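Side-chain contacts in KauB (PDB 6B4R), which probably oxidises a broad range of aldehydes, aminoaldehydes among them, to carboxylic acids with NAD(P)+ as the electron acceptor: residues I164-W167 and L172-C175; E417-A422 and H442-A447. All coordinates share one frame; numbering follows the deposited sequence.

Contact 1 (I164-W167 and L172-C175)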
ATOM      1  N   ILE A 164      26.662  -7.163 -11.130  1.00 23.80           N
ATOM      2  CA  ILE A 164      27.468  -8.324 -11.488  1.00 24.31           C
ATOM      3  C   ILE A 164      26.564  -9.542 -11.666  1.00 25.76           C
ATOM      4  O   ILE A 164      26.037 -10.083 -10.695  1.00 28.00           O
ATOM      5  CB  ILE A 164      28.527  -8.618 -10.407  1.00 26.23           C
ATOM      6  CG1 ILE A 164      29.400  -7.384 -10.170  1.00 21.74           C
ATOM      7  CG2 ILE A 164      29.384  -9.814 -10.796  1.00 20.68           C
ATOM      8  CD1 ILE A 164      30.527  -7.615  -9.183  1.00 28.46           C
ATOM      9  N   VAL A 165      26.386  -9.965 -12.915  1.00 29.14           N
ATOM     10  CA  VAL A 165      25.434 -11.024 -13.239  1.00 22.22           C
ATOM     11  C   VAL A 165      26.117 -12.354 -13.552  1.00 20.89           C
ATOM     12  O   VAL A 165      27.221 -12.376 -14.092  1.00 26.52           O
ATOM     13  CB  VAL A 165      24.524 -10.609 -14.418  1.00 28.96           C
ATOM     14  CG1 VAL A 165      23.656  -9.425 -14.021  1.00 26.93           C
ATOM     15  CG2 VAL A 165      25.353 -10.278 -15.643  1.00 30.05           C
ATOM     16  N   PRO A 166      25.453 -13.472 -13.214  1.00 28.08           N
ATOM     17  CA  PRO A 166      26.026 -14.808 -13.405  1.00 22.11           C
ATOM     18  C   PRO A 166      25.954 -15.284 -14.851  1.00 25.44           C
ATOM     19  O   PRO A 166      25.477 -14.558 -15.726  1.00 20.82           O
ATOM     20  CB  PRO A 166      25.133 -15.686 -12.532  1.00 22.83           C
ATOM     21  CG  PRO A 166      23.815 -15.019 -12.596  1.00 27.90           C
ATOM     22  CD  PRO A 166      24.117 -13.543 -12.596  1.00 30.51           C
ATOM     23  N   TRP A 167      26.410 -16.511 -15.083  1.00 20.30           N
ATOM     24  CA  TRP A 167      26.509 -17.060 -16.428  1.00 25.31           C
ATOM     25  C   TRP A 167      25.411 -18.063 -16.763  1.00 27.99           C
ATOM     26  O   TRP A 167      25.274 -18.473 -17.916  1.00 24.56           O
ATOM     27  CB  TRP A 167      27.880 -17.710 -16.636  1.00 24.50           C
ATOM     28  CG  TRP A 167      28.282 -18.659 -15.542  1.00 27.14           C
ATOM     29  CD1 TRP A 167      29.160 -18.412 -14.527  1.00 23.76           C
ATOM     30  CD2 TRP A 167      27.827 -20.008 -15.360  1.00 27.11           C
ATOM     31  NE1 TRP A 167      29.281 -19.521 -13.724  1.00 21.91           N
ATOM     32  CE2 TRP A 167      28.474 -20.514 -14.213  1.00 23.75           C
ATOM     33  CE3 TRP A 167      26.940 -20.837 -16.052  1.00 23.44           C
ATOM     34  CZ2 TRP A 167      28.258 -21.808 -13.744  1.00 27.69           C
ATOM     35  CZ3 TRP A 167      26.725 -22.120 -15.584  1.00 24.12           C
ATOM     36  CH2 TRP A 167      27.383 -22.593 -14.443  1.00 31.49           C
ATOM     37  N   LEU A 172      18.618 -12.997 -18.860  1.00 20.42           N
ATOM     38  CA  LEU A 172      17.490 -12.892 -17.936  1.00 21.05           C
ATOM     39  C   LEU A 172      17.866 -12.222 -16.614  1.00 28.45           C
ATOM     40  O   LEU A 172      17.153 -11.335 -16.139  1.00 29.78           O
ATOM     41  CB  LEU A 172      16.879 -14.271 -17.668  1.00 22.19           C
ATOM     42  CG  LEU A 172      15.647 -14.266 -16.759  1.00 26.60           C
ATOM     43  CD1 LEU A 172      14.546 -13.406 -17.363  1.00 19.59           C
ATOM     44  CD2 LEU A 172      15.146 -15.677 -16.495  1.00 19.64           C
ATOM     45  N   MET A 173      18.977 -12.651 -16.021  1.00 25.74           N
ATOM     46  CA  MET A 173      19.455 -12.058 -14.774  1.00 26.18           C
ATOM     47  C   MET A 173      19.823 -10.596 -14.984  1.00 25.79           C
ATOM     48  O   MET A 173      19.639  -9.767 -14.094  1.00 32.74           O
ATOM     49  CB  MET A 173      20.665 -12.821 -14.225  1.00 26.57           C
ATOM     50  CG  MET A 173      20.374 -14.241 -13.755  1.00 27.52           C
ATOM     51  SD  MET A 173      19.113 -14.337 -12.469  1.00 38.70           S
ATOM     52  CE  MET A 173      17.707 -14.919 -13.416  1.00 35.26           C
ATOM     53  N   SER A 174      20.346 -10.286 -16.165  1.00 23.74           N
ATOM     54  CA  SER A 174      20.693  -8.914 -16.500  1.00 27.44           C
ATOM     55  C   SER A 174      19.454  -8.029 -16.470  1.00 24.25           C
ATOM     56  O   SER A 174      19.481  -6.927 -15.925  1.00 23.83           O
ATOM     57  CB  SER A 174      21.352  -8.847 -17.878  1.00 28.92           C
ATOM     58  OG  SER A 174      22.555  -9.596 -17.903  1.00 35.49           O
ATOM     59  N   CYS A 175      18.362  -8.525 -17.043  1.00 24.98           N
ATOM     60  CA  CYS A 175      17.130  -7.749 -17.129  1.00 26.22           C
ATOM     61  C   CYS A 175      16.366  -7.691 -15.804  1.00 27.60           C
ATOM     62  O   CYS A 175      15.607  -6.751 -15.566  1.00 24.08           O
ATOM     63  CB  CYS A 175      16.237  -8.276 -18.255  1.00 30.27           C
ATOM     64  SG  CYS A 175      16.928  -8.029 -19.918  1.00 28.80           S
TER
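P166 and M173 meet at about a right angle, the proline ring lying across the first part of the methionine chain. The ring touches with its CG and CD corner. P166 CG lies 3.7 Å from M173 CG, and P166 CD lies 3.9 Å from M173 CB. M173 meets the ring with its CB and CG methylenes. Its CG sits beside the backbone N (chi1 -67°), which brings it up to the proline. The chain then bends at chi2 (-58°) and again at chi3, and this carries the sulfur and methyl away from the loop. The M173 side chain is about 4 Å from a bound TOE molecule.

V165 is one step back along the loop and points at the helix. Its two methyls meet S174 at different atoms. V165 CG1 rests over the helix backbone, 3.9 Å from S174 CA and 4.0 Å from M173 O. V165 CG2 meets the hydroxyl itself, 3.7 Å from S174 OG. This is a van der Waals contact. The hydroxyl is hydrogen-bonded to P170 O, back in the first turn of the same helix, so its polar need is met there while its flank receives the valine. L190 of strand 187-191 also touches V165 and S174.

The contact is buried near the middle of the chain. It joins the loop after strand 149-164 to helix 170-183, as part of a beta-alpha-beta unit whose next strand, 187-191, runs parallel to the first. This is the Rossmann-like arrangement of the dinucleotide-binding domain in aldehyde dehydrogenases. M173 also lines the TOE pocket, and its side chain is about 6 Å from that of E267, the predicted active-site glutamate.

Contact 2 (E417-A422 and H442-A447)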
ATOM      1  N   GLU A 417       9.793 -34.115  10.474  1.00 24.01           N
ATOM      2  CA  GLU A 417      11.149 -34.438  10.053  1.00 27.61           C
ATOM      3  C   GLU A 417      11.471 -33.790   8.705  1.00 28.94           C
ATOM      4  O   GLU A 417      12.598 -33.355   8.472  1.00 25.68           O
ATOM      5  CB  GLU A 417      11.356 -35.954   9.982  1.00 22.21           C
ATOM      6  CG  GLU A 417      12.791 -36.360   9.687  1.00 24.70           C
ATOM      7  CD  GLU A 417      13.009 -37.860   9.748  1.00 30.87           C
ATOM      8  OE1 GLU A 417      12.280 -38.602   9.058  1.00 31.47           O
ATOM      9  OE2 GLU A 417      13.912 -38.295  10.492  1.00 39.89           O
ATOM     10  N   ALA A 418      10.473 -33.721   7.826  1.00 24.84           N
ATOM     11  CA  ALA A 418      10.647 -33.110   6.512  1.00 25.71           C
ATOM     12  C   ALA A 418      11.062 -31.649   6.635  1.00 27.19           C
ATOM     13  O   ALA A 418      11.985 -31.196   5.958  1.00 22.08           O
ATOM     14  CB  ALA A 418       9.374 -33.231   5.694  1.00 20.83           C
ATOM     15  N   VAL A 419      10.381 -30.919   7.513  1.00 26.65           N
ATOM     16  CA  VAL A 419      10.702 -29.518   7.762  1.00 25.67           C
ATOM     17  C   VAL A 419      12.095 -29.380   8.375  1.00 24.57           C
ATOM     18  O   VAL A 419      12.849 -28.473   8.017  1.00 28.55           O
ATOM     19  CB  VAL A 419       9.646 -28.849   8.676  1.00 23.19           C
ATOM     20  CG1 VAL A 419      10.085 -27.455   9.088  1.00 18.68           C
ATOM     21  CG2 VAL A 419       8.296 -28.798   7.978  1.00 20.49           C
ATOM     22  N   ARG A 420      12.438 -30.292   9.285  1.00 21.25           N
ATOM     23  CA  ARG A 420      13.752 -30.279   9.927  1.00 23.32           C
ATOM     24  C   ARG A 420      14.883 -30.480   8.924  1.00 23.71           C
ATOM     25  O   ARG A 420      15.863 -29.734   8.923  1.00 24.13           O
ATOM     26  CB  ARG A 420      13.842 -31.334  11.035  1.00 26.85           C
ATOM     27  CG  ARG A 420      13.103 -30.976  12.316  1.00 30.23           C
ATOM     28  CD  ARG A 420      13.688 -31.717  13.517  1.00 36.34           C
ATOM     29  NE  ARG A 420      13.535 -33.165  13.407  1.00 42.38           N
ATOM     30  CZ  ARG A 420      12.545 -33.856  13.962  1.00 47.50           C
ATOM     31  NH1 ARG A 420      11.614 -33.232  14.671  1.00 44.37           N
ATOM     32  NH2 ARG A 420      12.487 -35.173  13.808  1.00 44.69           N
ATOM     33  N   ILE A 421      14.742 -31.493   8.076  1.00 21.46           N
ATOM     34  CA  ILE A 421      15.739 -31.785   7.054  1.00 24.11           C
ATOM     35  C   ILE A 421      15.839 -30.641   6.046  1.00 27.04           C
ATOM     36  O   ILE A 421      16.936 -30.250   5.642  1.00 23.29           O
ATOM     37  CB  ILE A 421      15.415 -33.102   6.318  1.00 23.95           C
ATOM     38  CG1 ILE A 421      15.439 -34.278   7.298  1.00 18.96           C
ATOM     39  CG2 ILE A 421      16.387 -33.331   5.171  1.00 17.32           C
ATOM     40  CD1 ILE A 421      15.187 -35.623   6.657  1.00 17.76           C
ATOM     41  N   ALA A 422      14.687 -30.098   5.658  1.00 18.69           N
ATOM     42  CA  ALA A 422      14.638 -29.030   4.665  1.00 21.64           C
ATOM     43  C   ALA A 422      15.284 -27.742   5.165  1.00 27.84           C
ATOM     44  O   ALA A 422      15.890 -27.003   4.388  1.00 27.91           O
ATOM     45  CB  ALA A 422      13.202 -28.771   4.235  1.00 25.12           C
ATOM     46  N   HIS A 442      -0.191 -25.295   3.990  1.00 18.47           N
ATOM     47  CA  HIS A 442       0.065 -23.952   4.502  1.00 19.17           C
ATOM     48  C   HIS A 442       1.048 -23.927   5.671  1.00 21.41           C
ATOM     49  O   HIS A 442       1.986 -23.128   5.686  1.00 24.40           O
ATOM     50  CB  HIS A 442      -1.248 -23.261   4.883  1.00 14.82           C
ATOM     51  CG  HIS A 442      -2.040 -22.789   3.704  1.00 21.24           C
ATOM     52  ND1 HIS A 442      -1.683 -21.683   2.963  1.00 20.03           N
ATOM     53  CD2 HIS A 442      -3.163 -23.281   3.127  1.00 19.30           C
ATOM     54  CE1 HIS A 442      -2.553 -21.510   1.985  1.00 21.85           C
ATOM     55  NE2 HIS A 442      -3.461 -22.467   2.061  1.00 14.81           N
ATOM     56  N   LEU A 443       0.835 -24.803   6.645  1.00 21.16           N
ATOM     57  CA  LEU A 443       1.691 -24.857   7.822  1.00 22.74           C
ATOM     58  C   LEU A 443       3.138 -25.210   7.473  1.00 23.10           C
ATOM     59  O   LEU A 443       4.072 -24.647   8.042  1.00 21.96           O
ATOM     60  CB  LEU A 443       1.123 -25.832   8.853  1.00 21.00           C
ATOM     61  CG  LEU A 443      -0.158 -25.339   9.532  1.00 28.59           C
ATOM     62  CD1 LEU A 443      -0.771 -26.419  10.408  1.00 23.08           C
ATOM     63  CD2 LEU A 443       0.127 -24.084  10.343  1.00 20.73           C
ATOM     64  N   THR A 444       3.320 -26.132   6.534  1.00 16.93           N
ATOM     65  CA  THR A 444       4.661 -26.495   6.090  1.00 19.04           C
ATOM     66  C   THR A 444       5.310 -25.325   5.358  1.00 25.27           C
ATOM     67  O   THR A 444       6.468 -24.990   5.611  1.00 23.05           O
ATOM     68  CB  THR A 444       4.649 -27.726   5.168  1.00 22.63           C
ATOM     69  OG1 THR A 444       3.963 -28.803   5.817  1.00 18.15           O
ATOM     70  CG2 THR A 444       6.067 -28.163   4.840  1.00 22.45           C
ATOM     71  N   ALA A 445       4.553 -24.708   4.456  1.00 20.66           N
ATOM     72  CA  ALA A 445       5.035 -23.558   3.700  1.00 20.17           C
ATOM     73  C   ALA A 445       5.477 -22.433   4.630  1.00 20.38           C
ATOM     74  O   ALA A 445       6.501 -21.788   4.397  1.00 23.66           O
ATOM     75  CB  ALA A 445       3.959 -23.060   2.743  1.00 20.66           C
ATOM     76  N   LYS A 446       4.706 -22.204   5.687  1.00 20.22           N
ATOM     77  CA  LYS A 446       5.062 -21.182   6.663  1.00 28.07           C
ATOM     78  C   LYS A 446       6.284 -21.575   7.491  1.00 20.93           C
ATOM     79  O   LYS A 446       6.994 -20.710   8.001  1.00 22.69           O
ATOM     80  CB  LYS A 446       3.879 -20.864   7.578  1.00 21.47           C
ATOM     81  CG  LYS A 446       2.848 -19.951   6.949  1.00 33.07           C
ATOM     82  CD  LYS A 446       2.183 -19.075   7.994  1.00 39.46           C
ATOM     83  CE  LYS A 446       1.487 -19.905   9.057  1.00 37.42           C
ATOM     84  NZ  LYS A 446       0.761 -19.043  10.036  1.00 38.76           N
ATOM     85  N   ALA A 447       6.528 -22.877   7.614  1.00 16.49           N
ATOM     86  CA  ALA A 447       7.622 -23.376   8.446  1.00 21.67           C
ATOM     87  C   ALA A 447       8.956 -23.445   7.703  1.00 25.36           C
ATOM     88  O   ALA A 447      10.014 -23.497   8.329  1.00 26.98           O
ATOM     89  CB  ALA A 447       7.267 -24.740   9.031  1.00 11.55           C
TER
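In V419 a chi1 of 172° turns CG1 away from the backbone N and leaves CG2 beside it; the methyls reach different residues of the facing helix. T444 places its methyl CG2 anti to the backbone N, and OG1 takes the position beside it (chi1 -54°). The methyl therefore faces V419, while OG1 bonds to K440 O one turn back in its own helix. V419 CG2 and T444 CG2 come within 3.9 Å as the two side chains slide past each other in opposite directions. The other prong, V419 CG1, lies 3.9 Å from A447 CB and 4.0 Å from A447 O.

These helices, 415-423 and 438-447, are joined through strand 430-434 of the mixed sheet that belongs to the catalytic domain in this family. Strand 452-455 follows and pairs in parallel with 430-434. A418 and A422 turn to that sheet and touch I275 of strand 273-276.

A447 O accepts a hydrogen bond from N423 ND2, a polar tie beside the valine contact. Earlier in helix 438-447, H442 NE2 is hydrogen-bonded to NE2 of H442 in a second subunit.

How the contacts relate
Contact 1 is core and contact 2 is peripheral. The centre of contact 1 is about 5 Å from that of the chain, that of contact 2 about 26 Å, and their nearest atoms are about 21 Å apart. They share no helix or strand and are associated with different sheets. Contact 1 packs a loop on the helix that follows it, and contact 2 packs two helices with a strand between them in the sequence. Both are mainly van der Waals contacts; contact 2 is largely methyl packing, while contact 1 also sets a valine against a hydroxyl. Contact 1 borders the ligand pocket and touches no other subunit, whereas helix 438-447 of contact 2 reaches other chains of the assembly.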